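Local coordinates for protein carbonic anhydrase (Coccomyxa sp. PA, PDB 3UCJ) that probably catalyses the reversible hydration of carbon dioxide to hydrogencarbonate and a proton, using one zinc ion per subunit, at residues G72-N77 with N124-D129; D135-K140 with V154-E159; F163-C166 with I170-A173; T203-A208 with A214-H219. All blocks are in the same frame, centred on the assembly; numbering follows the deposited sequence.

Interaction 1 of 4, residues G72-N77 with N124-D129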
loop_
_atom_site.group_PDB
_atom_site.type_symbol
_atom_site.label_atom_id
_atom_site.label_comp_id
_atom_site.label_asym_id
_atom_site.label_seq_id
_atom_site.Cartn_x
_atom_site.Cartn_y
_atom_site.Cartn_z
ATOM N N GLY A 72 1.506 15.134 -6.195
ATOM C CA GLY A 72 2.152 14.794 -7.449
ATOM C C GLY A 72 1.324 14.095 -8.529
ATOM O O GLY A 72 1.880 13.736 -9.519
ATOM N N ASN A 73 -0.001 13.861 -8.359
ATOM C CA ASN A 73 -0.787 13.303 -9.408
ATOM C C ASN A 73 -0.229 12.008 -9.976
ATOM O O ASN A 73 -0.098 11.787 -11.167
ATOM C CB ASN A 73 -1.198 14.354 -10.505
ATOM C CG ASN A 73 -0.028 15.082 -11.181
ATOM O OD1 ASN A 73 0.312 16.229 -10.801
ATOM N ND2 ASN A 73 0.500 14.501 -12.233
ATOM N N LEU A 74 0.077 11.104 -9.063
ATOM C CA LEU A 74 0.770 9.899 -9.429
ATOM C C LEU A 74 -0.256 8.734 -9.581
ATOM O O LEU A 74 -1.212 8.672 -8.852
ATOM C CB LEU A 74 1.651 9.487 -8.254
ATOM C CG LEU A 74 2.759 10.549 -7.958
ATOM C CD1 LEU A 74 3.641 9.884 -6.925
ATOM C CD2 LEU A 74 3.692 10.785 -9.167
ATOM N N VAL A 75 0.069 7.815 -10.452
ATOM C CA VAL A 75 -0.800 6.640 -10.723
ATOM C C VAL A 75 0.074 5.411 -10.677
ATOM O O VAL A 75 0.996 5.227 -11.516
ATOM C CB VAL A 75 -1.403 6.791 -12.162
ATOM C CG1 VAL A 75 -2.258 5.510 -12.569
ATOM C CG2 VAL A 75 -2.189 8.052 -12.246
ATOM N N SER A 76 -0.197 4.488 -9.727
ATOM C CA SER A 76 0.520 3.283 -9.722
ATOM C C SER A 76 -0.496 2.128 -9.601
ATOM O O SER A 76 -1.450 2.253 -8.834
ATOM C CB SER A 76 1.343 3.218 -8.385
ATOM O OG SER A 76 1.901 1.911 -8.246
ATOM N N ASN A 77 -0.180 0.995 -10.254
ATOM C CA ASN A 77 -1.025 -0.234 -10.170
ATOM C C ASN A 77 -1.054 -0.761 -8.761
ATOM O O ASN A 77 -2.044 -1.438 -8.344
ATOM C CB ASN A 77 -0.393 -1.323 -11.001
ATOM C CG ASN A 77 -0.513 -1.085 -12.550
ATOM O OD1 ASN A 77 -1.297 -0.256 -13.035
ATOM N ND2 ASN A 77 0.292 -1.832 -13.274
ATOM N N ASN A 124 8.369 11.546 1.345
ATOM C CA ASN A 124 9.551 11.173 0.594
ATOM C C ASN A 124 9.355 9.701 -0.018
ATOM O O ASN A 124 9.760 9.434 -1.128
ATOM C CB ASN A 124 10.827 11.153 1.482
ATOM C CG ASN A 124 12.048 10.734 0.649
ATOM O OD1 ASN A 124 12.413 11.373 -0.353
ATOM N ND2 ASN A 124 12.613 9.619 1.007
ATOM N N LEU A 125 8.729 8.845 0.743
ATOM C CA LEU A 125 8.412 7.466 0.184
ATOM C C LEU A 125 7.470 7.648 -1.004
ATOM O O LEU A 125 7.706 7.122 -2.088
ATOM C CB LEU A 125 7.710 6.549 1.211
ATOM C CG LEU A 125 8.460 6.321 2.570
ATOM C CD1 LEU A 125 7.660 5.375 3.525
ATOM C CD2 LEU A 125 9.817 5.763 2.211
ATOM N N TRP A 126 6.425 8.434 -0.768
ATOM C CA TRP A 126 5.411 8.663 -1.824
ATOM C C TRP A 126 5.934 9.119 -3.145
ATOM O O TRP A 126 5.494 8.676 -4.226
ATOM C CB TRP A 126 4.280 9.584 -1.249
ATOM C CG TRP A 126 3.180 9.837 -2.243
ATOM C CD1 TRP A 126 3.007 10.971 -2.989
ATOM C CD2 TRP A 126 2.190 8.875 -2.720
ATOM N NE1 TRP A 126 1.942 10.795 -3.838
ATOM C CE2 TRP A 126 1.435 9.526 -3.713
ATOM C CE3 TRP A 126 1.867 7.523 -2.385
ATOM C CZ2 TRP A 126 0.351 8.907 -4.405
ATOM C CZ3 TRP A 126 0.789 6.877 -3.139
ATOM C CH2 TRP A 126 0.049 7.607 -4.125
ATOM N N ILE A 127 6.830 10.136 -3.132
ATOM C CA ILE A 127 7.296 10.637 -4.379
ATOM C C ILE A 127 8.410 9.835 -5.009
ATOM O O ILE A 127 8.979 10.270 -6.024
ATOM C CB ILE A 127 7.766 12.203 -4.175
ATOM C CG1 ILE A 127 9.003 12.181 -3.250
ATOM C CG2 ILE A 127 6.551 12.988 -3.645
ATOM C CD1 ILE A 127 9.677 13.666 -3.204
ATOM N N SER A 128 8.644 8.592 -4.565
ATOM C CA SER A 128 9.602 7.736 -5.225
ATOM C C SER A 128 9.259 7.618 -6.715
ATOM O O SER A 128 10.150 7.552 -7.566
ATOM C CB SER A 128 9.702 6.296 -4.586
ATOM O OG SER A 128 10.046 6.393 -3.201
ATOM N N ASP A 129 7.948 7.670 -7.059
ATOM C CA ASP A 129 7.629 7.493 -8.468
ATOM C C ASP A 129 8.248 8.636 -9.280
ATOM O O ASP A 129 8.578 8.422 -10.489
ATOM C CB ASP A 129 6.073 7.578 -8.763
ATOM C CG ASP A 129 5.225 6.551 -7.945
ATOM O OD1 ASP A 129 4.037 6.329 -8.309
ATOM O OD2 ASP A 129 5.607 6.109 -6.850
HETATM O O HOH W 1 3.542 5.551 -10.753
#

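Interaction 2 of 4, residues D135-K140 with V154-E159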
loop_
_atom_site.group_PDB
_atom_site.type_symbol
_atom_site.label_atom_id
_atom_site.label_comp_id
_atom_site.label_asym_id
_atom_site.label_seq_id
_atom_site.Cartn_x
_atom_site.Cartn_y
_atom_site.Cartn_z
ATOM N N ASP A 135 14.780 9.712 -13.229
ATOM C CA ASP A 135 15.938 8.904 -13.473
ATOM C C ASP A 135 16.017 8.392 -14.887
ATOM O O ASP A 135 17.065 8.098 -15.367
ATOM C CB ASP A 135 16.001 7.741 -12.517
ATOM C CG ASP A 135 16.420 8.135 -11.131
ATOM O OD1 ASP A 135 16.331 7.309 -10.258
ATOM O OD2 ASP A 135 16.807 9.259 -10.894
ATOM N N LYS A 136 14.888 8.288 -15.545
ATOM C CA LYS A 136 14.868 7.839 -16.906
ATOM C C LYS A 136 15.046 8.985 -17.874
ATOM O O LYS A 136 14.998 8.810 -19.048
ATOM C CB LYS A 136 13.582 7.076 -17.190
ATOM C CG LYS A 136 13.469 5.852 -16.385
ATOM C CD LYS A 136 12.485 4.893 -16.917
ATOM C CE LYS A 136 11.181 5.089 -16.314
ATOM N NZ LYS A 136 10.233 4.163 -16.852
ATOM N N ASN A 137 15.299 10.161 -17.353
ATOM C CA ASN A 137 15.360 11.327 -18.182
ATOM C C ASN A 137 16.512 12.271 -17.920
ATOM O O ASN A 137 16.397 13.429 -18.143
ATOM C CB ASN A 137 14.039 12.069 -18.105
ATOM C CG ASN A 137 12.967 11.372 -18.837
ATOM O OD1 ASN A 137 12.939 11.390 -20.031
ATOM N ND2 ASN A 137 12.107 10.705 -18.131
ATOM N N ALA A 138 17.634 11.752 -17.471
ATOM C CA ALA A 138 18.798 12.580 -17.258
ATOM C C ALA A 138 19.087 13.469 -18.435
ATOM O O ALA A 138 19.368 14.624 -18.273
ATOM C CB ALA A 138 19.979 11.744 -16.942
ATOM N N ALA A 139 18.997 12.910 -19.622
ATOM C CA ALA A 139 19.300 13.655 -20.847
ATOM C C ALA A 139 18.398 14.834 -21.139
ATOM O O ALA A 139 18.839 15.801 -21.792
ATOM C CB ALA A 139 19.389 12.720 -22.050
ATOM N N LYS A 140 17.137 14.819 -20.642
ATOM C CA LYS A 140 16.253 15.958 -20.847
ATOM C C LYS A 140 16.316 16.964 -19.693
ATOM O O LYS A 140 15.782 18.090 -19.823
ATOM C CB LYS A 140 14.819 15.486 -21.010
ATOM C CG LYS A 140 14.622 14.483 -22.050
ATOM C CD LYS A 140 13.160 14.113 -22.028
ATOM C CE LYS A 140 12.875 12.970 -22.947
ATOM N NZ LYS A 140 12.687 13.528 -24.296
ATOM N N VAL A 154 7.649 18.395 -14.358
ATOM C CA VAL A 154 6.197 18.389 -14.366
ATOM C C VAL A 154 5.649 17.730 -15.624
ATOM O O VAL A 154 4.839 16.861 -15.565
ATOM C CB VAL A 154 5.637 19.810 -14.183
ATOM C CG1 VAL A 154 4.193 19.848 -14.477
ATOM C CG2 VAL A 154 5.877 20.278 -12.799
ATOM N N GLU A 155 6.153 18.138 -16.766
ATOM C CA GLU A 155 5.734 17.599 -18.027
ATOM C C GLU A 155 6.043 16.124 -18.210
ATOM O O GLU A 155 5.237 15.386 -18.699
ATOM C CB GLU A 155 6.334 18.415 -19.165
ATOM C CG GLU A 155 5.839 19.820 -19.218
ATOM C CD GLU A 155 6.714 20.756 -20.036
ATOM O OE1 GLU A 155 6.497 21.958 -19.956
ATOM O OE2 GLU A 155 7.612 20.283 -20.724
ATOM N N LEU A 156 7.236 15.719 -17.844
ATOM C CA LEU A 156 7.630 14.328 -17.978
ATOM C C LEU A 156 6.761 13.474 -17.064
ATOM O O LEU A 156 6.434 12.331 -17.431
ATOM C CB LEU A 156 9.101 14.135 -17.567
ATOM C CG LEU A 156 10.065 14.640 -18.705
ATOM C CD1 LEU A 156 11.494 14.758 -18.106
ATOM C CD2 LEU A 156 9.950 13.798 -19.959
ATOM N N ASN A 157 6.457 14.039 -15.909
ATOM C CA ASN A 157 5.630 13.309 -14.934
ATOM C C ASN A 157 4.221 13.100 -15.541
ATOM O O ASN A 157 3.675 11.949 -15.549
ATOM C CB ASN A 157 5.577 14.033 -13.615
ATOM C CG ASN A 157 4.847 13.174 -12.537
ATOM O OD1 ASN A 157 5.170 11.989 -12.364
ATOM N ND2 ASN A 157 3.848 13.758 -11.919
ATOM N N VAL A 158 3.631 14.164 -16.085
ATOM C CA VAL A 158 2.339 13.959 -16.819
ATOM C C VAL A 158 2.448 12.812 -17.829
ATOM O O VAL A 158 1.581 11.889 -17.887
ATOM C CB VAL A 158 1.823 15.270 -17.509
ATOM C CG1 VAL A 158 0.534 14.961 -18.348
ATOM C CG2 VAL A 158 1.522 16.327 -16.445
ATOM N N GLU A 159 3.454 12.867 -18.725
ATOM C CA GLU A 159 3.550 11.815 -19.708
ATOM C C GLU A 159 3.637 10.440 -19.100
ATOM O O GLU A 159 3.052 9.478 -19.624
ATOM C CB GLU A 159 4.751 12.023 -20.706
ATOM C CG GLU A 159 4.643 10.884 -21.764
ATOM C CD GLU A 159 5.541 10.995 -23.006
ATOM O OE1 GLU A 159 6.317 11.996 -23.092
ATOM O OE2 GLU A 159 5.487 10.031 -23.822
#

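Interaction 3 of 4, residues F163-C166 with I170-A173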
loop_
_atom_site.group_PDB
_atom_site.type_symbol
_atom_site.label_atom_id
_atom_site.label_comp_id
_atom_site.label_asym_id
_atom_site.label_seq_id
_atom_site.Cartn_x
_atom_site.Cartn_y
_atom_site.Cartn_z
ATOM N N PHE A 163 0.969 7.302 -19.399
ATOM C CA PHE A 163 1.309 5.921 -19.758
ATOM C C PHE A 163 0.811 4.930 -18.692
ATOM O O PHE A 163 0.240 3.827 -19.000
ATOM C CB PHE A 163 2.880 5.778 -19.908
ATOM C CG PHE A 163 3.315 4.399 -20.325
ATOM C CD1 PHE A 163 3.597 4.158 -21.683
ATOM C CD2 PHE A 163 3.523 3.370 -19.397
ATOM C CE1 PHE A 163 4.030 2.921 -22.128
ATOM C CE2 PHE A 163 3.959 2.042 -19.831
ATOM C CZ PHE A 163 4.194 1.821 -21.216
ATOM N N ASN A 164 1.000 5.310 -17.424
ATOM C CA ASN A 164 0.550 4.377 -16.367
ATOM C C ASN A 164 -0.982 4.135 -16.418
ATOM O O ASN A 164 -1.427 3.021 -16.194
ATOM C CB ASN A 164 0.933 4.936 -14.973
ATOM C CG ASN A 164 2.454 4.786 -14.744
ATOM O OD1 ASN A 164 3.068 3.987 -15.437
ATOM N ND2 ASN A 164 3.068 5.648 -13.921
ATOM N N VAL A 165 -1.736 5.181 -16.701
ATOM C CA VAL A 165 -3.214 5.036 -16.785
ATOM C C VAL A 165 -3.480 4.099 -18.019
ATOM O O VAL A 165 -4.230 3.092 -17.908
ATOM C CB VAL A 165 -3.884 6.385 -16.945
ATOM C CG1 VAL A 165 -5.424 6.265 -17.446
ATOM C CG2 VAL A 165 -3.850 7.231 -15.622
ATOM N N CYS A 166 -2.868 4.377 -19.179
ATOM C CA CYS A 166 -3.067 3.507 -20.328
ATOM C C CYS A 166 -2.656 2.051 -20.130
ATOM O O CYS A 166 -3.331 1.115 -20.644
ATOM C CB CYS A 166 -2.380 4.041 -21.611
ATOM S SG CYS A 166 -3.014 5.639 -22.072
ATOM N N ILE A 170 -7.023 -1.937 -15.471
ATOM C CA ILE A 170 -8.388 -1.469 -15.570
ATOM C C ILE A 170 -8.592 -0.934 -17.001
ATOM O O ILE A 170 -9.562 -1.309 -17.648
ATOM C CB ILE A 170 -8.685 -0.289 -14.585
ATOM C CG1 ILE A 170 -8.528 -0.699 -13.058
ATOM C CG2 ILE A 170 -10.064 0.353 -14.912
ATOM C CD1 ILE A 170 -9.012 -2.030 -12.708
ATOM N N VAL A 171 -7.722 -0.010 -17.439
ATOM C CA VAL A 171 -7.894 0.597 -18.797
ATOM C C VAL A 171 -7.684 -0.430 -19.905
ATOM O O VAL A 171 -8.416 -0.391 -20.958
ATOM C CB VAL A 171 -6.991 1.831 -18.960
ATOM C CG1 VAL A 171 -6.959 2.286 -20.416
ATOM C CG2 VAL A 171 -7.473 2.917 -18.106
ATOM N N GLN A 172 -6.714 -1.321 -19.685
ATOM C CA GLN A 172 -6.338 -2.321 -20.647
ATOM C C GLN A 172 -7.524 -3.307 -20.789
ATOM O O GLN A 172 -7.888 -3.674 -21.928
ATOM C CB GLN A 172 -5.102 -3.079 -20.281
ATOM C CG GLN A 172 -3.791 -2.317 -20.649
ATOM C CD GLN A 172 -3.654 -2.191 -22.186
ATOM O OE1 GLN A 172 -3.856 -3.190 -22.921
ATOM N NE2 GLN A 172 -3.334 -0.990 -22.664
ATOM N N ALA A 173 -8.144 -3.682 -19.668
ATOM C CA ALA A 173 -9.293 -4.581 -19.729
ATOM C C ALA A 173 -10.471 -3.895 -20.465
ATOM O O ALA A 173 -11.147 -4.587 -21.251
ATOM C CB ALA A 173 -9.674 -5.111 -18.308
#

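Interaction 4 of 4, residues T203-A208 with A214-H219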
loop_
_atom_site.group_PDB
_atom_site.type_symbol
_atom_site.label_atom_id
_atom_site.label_comp_id
_atom_site.label_asym_id
_atom_site.label_seq_id
_atom_site.Cartn_x
_atom_site.Cartn_y
_atom_site.Cartn_z
ATOM N N THR A 203 -7.152 7.014 -27.478
ATOM C CA THR A 203 -8.429 6.344 -27.376
ATOM C C THR A 203 -8.183 4.897 -27.455
ATOM O O THR A 203 -9.122 4.127 -27.406
ATOM C CB THR A 203 -9.430 6.713 -28.575
ATOM O OG1 THR A 203 -8.767 6.339 -29.773
ATOM C CG2 THR A 203 -9.774 8.165 -28.591
ATOM N N GLY A 204 -6.940 4.468 -27.596
ATOM C CA GLY A 204 -6.634 3.042 -27.630
ATOM C C GLY A 204 -5.187 2.812 -27.990
ATOM O O GLY A 204 -4.422 3.776 -28.052
ATOM N N MET A 205 -4.822 1.557 -28.209
ATOM C CA MET A 205 -3.446 1.168 -28.428
ATOM C C MET A 205 -2.878 1.858 -29.676
ATOM O O MET A 205 -1.782 2.409 -29.630
ATOM C CB MET A 205 -3.301 -0.338 -28.575
ATOM C CG MET A 205 -3.678 -1.138 -27.298
ATOM S SD MET A 205 -2.386 -0.744 -25.985
ATOM C CE MET A 205 -1.078 -1.688 -26.597
ATOM N N GLU A 206 -3.678 1.904 -30.761
ATOM C CA GLU A 206 -3.192 2.647 -31.935
ATOM C C GLU A 206 -2.754 4.102 -31.626
ATOM O O GLU A 206 -1.614 4.472 -31.923
ATOM C CB GLU A 206 -4.187 2.520 -33.143
ATOM C CG GLU A 206 -3.538 3.088 -34.391
ATOM C CD GLU A 206 -4.526 3.026 -35.525
ATOM O OE1 GLU A 206 -4.923 1.883 -35.870
ATOM O OE2 GLU A 206 -4.941 4.109 -35.995
ATOM N N ASP A 207 -3.571 4.907 -30.957
ATOM C CA ASP A 207 -3.148 6.263 -30.619
ATOM C C ASP A 207 -1.938 6.293 -29.666
ATOM O O ASP A 207 -1.131 7.214 -29.698
ATOM C CB ASP A 207 -4.234 7.015 -29.875
ATOM C CG ASP A 207 -5.440 7.323 -30.733
ATOM O OD1 ASP A 207 -6.479 7.656 -30.155
ATOM O OD2 ASP A 207 -5.320 7.251 -31.978
ATOM N N ALA A 208 -1.899 5.346 -28.740
ATOM C CA ALA A 208 -0.805 5.340 -27.730
ATOM C C ALA A 208 0.564 5.121 -28.401
ATOM O O ALA A 208 1.538 5.759 -28.031
ATOM C CB ALA A 208 -1.097 4.288 -26.696
ATOM N N ALA A 214 7.321 6.247 -24.621
ATOM C CA ALA A 214 7.455 4.856 -24.215
ATOM C C ALA A 214 6.529 3.927 -25.035
ATOM O O ALA A 214 5.469 4.342 -25.464
ATOM C CB ALA A 214 7.185 4.707 -22.705
ATOM N N ASP A 215 6.950 2.688 -25.229
ATOM C CA ASP A 215 6.280 1.730 -26.098
ATOM C C ASP A 215 5.245 0.886 -25.343
ATOM O O ASP A 215 5.577 -0.159 -24.713
ATOM C CB ASP A 215 7.363 0.830 -26.741
ATOM C CG ASP A 215 6.832 -0.123 -27.854
ATOM O OD1 ASP A 215 7.738 -0.682 -28.563
ATOM O OD2 ASP A 215 5.612 -0.407 -27.994
ATOM N N LEU A 216 4.001 1.336 -25.407
ATOM C CA LEU A 216 2.908 0.633 -24.721
ATOM C C LEU A 216 2.685 -0.743 -25.293
ATOM O O LEU A 216 2.381 -1.709 -24.570
ATOM C CB LEU A 216 1.613 1.460 -24.722
ATOM C CG LEU A 216 0.385 0.974 -23.906
ATOM C CD1 LEU A 216 0.795 0.706 -22.363
ATOM C CD2 LEU A 216 -0.816 1.916 -24.005
ATOM N N LYS A 217 2.747 -0.854 -26.642
ATOM C CA LYS A 217 2.584 -2.173 -27.229
ATOM C C LYS A 217 3.596 -3.240 -26.715
ATOM O O LYS A 217 3.204 -4.401 -26.378
ATOM C CB LYS A 217 2.595 -2.105 -28.820
ATOM C CG LYS A 217 2.511 -3.513 -29.437
ATOM C CD LYS A 217 2.377 -3.446 -30.996
ATOM C CE LYS A 217 2.550 -4.856 -31.641
ATOM N NZ LYS A 217 2.520 -4.648 -33.170
ATOM N N GLN A 218 4.881 -2.902 -26.675
ATOM C CA GLN A 218 5.895 -3.859 -26.228
ATOM C C GLN A 218 5.637 -4.139 -24.713
ATOM O O GLN A 218 5.860 -5.247 -24.248
ATOM C CB GLN A 218 7.304 -3.261 -26.368
ATOM C CG GLN A 218 8.388 -4.218 -25.962
ATOM C CD GLN A 218 9.746 -3.651 -26.218
ATOM O OE1 GLN A 218 10.285 -3.801 -27.303
ATOM N NE2 GLN A 218 10.280 -2.938 -25.255
ATOM N N HIS A 219 5.165 -3.117 -23.986
ATOM C CA HIS A 219 4.877 -3.331 -22.515
ATOM C C HIS A 219 3.789 -4.367 -22.342
ATOM O O HIS A 219 3.836 -5.246 -21.444
ATOM C CB HIS A 219 4.476 -2.021 -21.877
ATOM C CG HIS A 219 3.982 -2.179 -20.466
ATOM N ND1 HIS A 219 4.849 -2.335 -19.401
ATOM C CD2 HIS A 219 2.730 -2.147 -19.933
ATOM C CE1 HIS A 219 4.155 -2.387 -18.265
ATOM N NE2 HIS A 219 2.861 -2.289 -18.552
HETATM O O HOH W 2 3.515 3.853 -27.251
#

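Interaction 1 of 4, residues G72-N77 with N124-D129
Asp129 and the 72-77 loop share a water that donates both protons: one to Asp129 OD1 (2.6 Å), the other to the carbonyl O of Val75 (2.7 Å). The same carboxylate oxygen lies 4.1 Å from Ser76 CB. Asp129 OD2 is taken by a salt bridge to Lys78 of the second subunit, so the carboxylate joins its own loop through water and a neighbouring chain through charge.

Beside this polar bridge, Leu74 fills the angle between Asp129 and Trp126. Its CG stands anti to the carbonyl carbon (chi1 -64°), which sends CD1 over one face of the indole, offset toward the rim. There Leu74 CD1 makes a CH-pi contact, 4.0 Å from the centroid of the five-membered ring of Trp126 and 29° off its normal. Leu74 CD1 also comes within 3.5 Å of Trp126 O and 3.8 Å of Asp129 CB.

The indole is held by its NE1 bond to Val71 O and by a cation-pi contact with Lys78 of the second subunit. Replacing Trp126 with an alanine removes the ring, which would probably leave Val71 O without this donor, Lys78 of the second subunit without its aromatic partner, and a gap beside Leu74 CD1. Behind the tryptophan the chain turns from helix 122-126 into helix 128-135, where Leu125 O accepts from both Ser128 OG (2.7 Å) and Ser128 N.

Gly72, at the head of the loop, touches bound acetazolamide; the Leu74-Trp126-Asp129 packing lies behind that pocket in this beta-class carbonic anhydrase, next to a subunit interface.

Interaction 2 of 4, residues D135-K140 with V154-E159
Leu156 and Asn137 reach toward each other from opposite directions, and the isobutyl end of the leucine meets the flat carboxamide broadside. Both methyls stand above one face of the amide: Leu156 CD1 is 3.8 Å from Asn137 CG, and Leu156 CD2 is 3.8 Å from Asn137 OD1. The shortest approach of the pair is lower on the chain, where Leu156 CD1 comes 3.7 Å from Asn137 CB. With CG anti to the carbonyl carbon on Leu156 (chi1 -77°), the branch leans out from helix 146-167 and spreads its two methyls across the asparagine.

The chain of Lys140 crosses that of Leu156 at a slant, and Lys140 CD rests 3.8 Å from Leu156 CD2, leaving the aliphatic stem to do the packing. A bend at the last torsion (chi4 -84°) then carries NZ off. Glu159 OE1, one helical turn beyond Leu156, remains 6.7 Å from Lys140 NZ, too far for a salt bridge.

In the alpha/beta fold of the subunit, this contact lays the short helix 138-141 and the turn before it against the long helix 146-167 near the surface. Asn137 occupies the N-cap position of the short helix but makes no capping bond with its side chain. Its ND2 instead binds Val133 O, toward the end of helix 128-135, which fixes how the carboxamide is turned to Leu156. Asn137 O accepts from Lys140 N (3.0 Å), opening the short helix. Leu156 also packs on Val133. At the start of segment 135-140, Asp135 OD1 bonds His219 ND1 of the second subunit, and Lys136 forms a salt bridge with Glu132 of that same chain.

Interaction 3 of 4, residues F163-C166 with I170-A173
Gln172 NE2 donates to Cys166 O at 2.9 Å, and with an N-H...O angle of 165° the bond is nearly straight. The acceptor lies in the plane of the glutamine amide, whereas the donor sits 32° out of the Cys166 carbonyl plane. A bend at chi2 (-66°) turns the carboxamide back from its own helix to reach that oxygen. Beside it, Val171 sets its branch point against the C-terminal end of helix 146-167: Val171 CB is 3.2 Å from Val165 O. Val171 CG2 meets Val165 CG1 at 4.0 Å, the two side chains lying askew.

Helix 146-167 and helix 169-176 thus follow each other through a short bend at Ser168, on the helical cover of the central sheet. Ser168 holds this bend, its OG bonded to both Val165 O and Val171 N. A leucine in place of Gln172 has no side-chain amide N-H to offer, and Cys166 O would probably be left without this donor in this buried contact.

Farther out, Val165 and Val171 both press on Ile98 of strand 97-103. Gln172 packs on Leu216 and Cys220 of helix 216-220, and on His116 of the second subunit.

Interaction 4 of 4, residues T203-A208 with A214-H219
Met205 meets Leu216 and Lys217, and Ala208 meets Leu216, through groups that are not flat; the flat groups are two flanking carboxylates. Above the plane of the Asp215 carboxylate stands Gln218 N, which gives Asp215 OD2 a capping bond of 2.9 Å and so starts helix 216-220. On Asp207, OD1 accepts twice, from Thr203 N on its anti side and from Thr203 OG1 (2.7 Å) above the plane, tying the chain before helix 205-211 to its first turn.

Leu216 wedges CD2 between Ala208 and Met205, Leu216 CD2 lying 3.6 Å from Ala208 CB and 3.7 Å from Met205 SD. Met205 crosses it at about a right angle. Bends at chi2 (-68°) and chi3 (-75°) curl the thioether over the leucine, placing Met205 CE 3.7 Å from Lys217 CA. A water accepts from Leu216 N and lies 2.9 Å from Ala208 O and 2.7 Å from Ala214 O, joining the two backbones.

Leu216 continues onto Cys166 and Ala167 of helix 146-167, Met205 onto Gln172 and Trp175 of helix 169-176, and Ala208 onto Ile202 of strand 194-202, so the helix pair packs against both the helical layer and the last strand.

How the interactions relate
The four contacts follow one another in series along the chain. Interactions 1 and 2 have centres 14 Å apart and meet where Asn157 of helix 146-167 probably hydrogen-bonds Gly72 O. Helix 146-167 supplies a segment to both interactions 2 and 3, whose centres are 20 Å apart. Interaction 1 reaches interaction 3 through Val75 packing on Val165. The closest centres, 10 Å apart, are those of interactions 3 and 4, where Phe163 lies on Ala214 and Leu216. Helix 146-167 thus links the side of the acetazolamide pocket with the C-terminal helices. Residues from all four contacts also touch the second subunit.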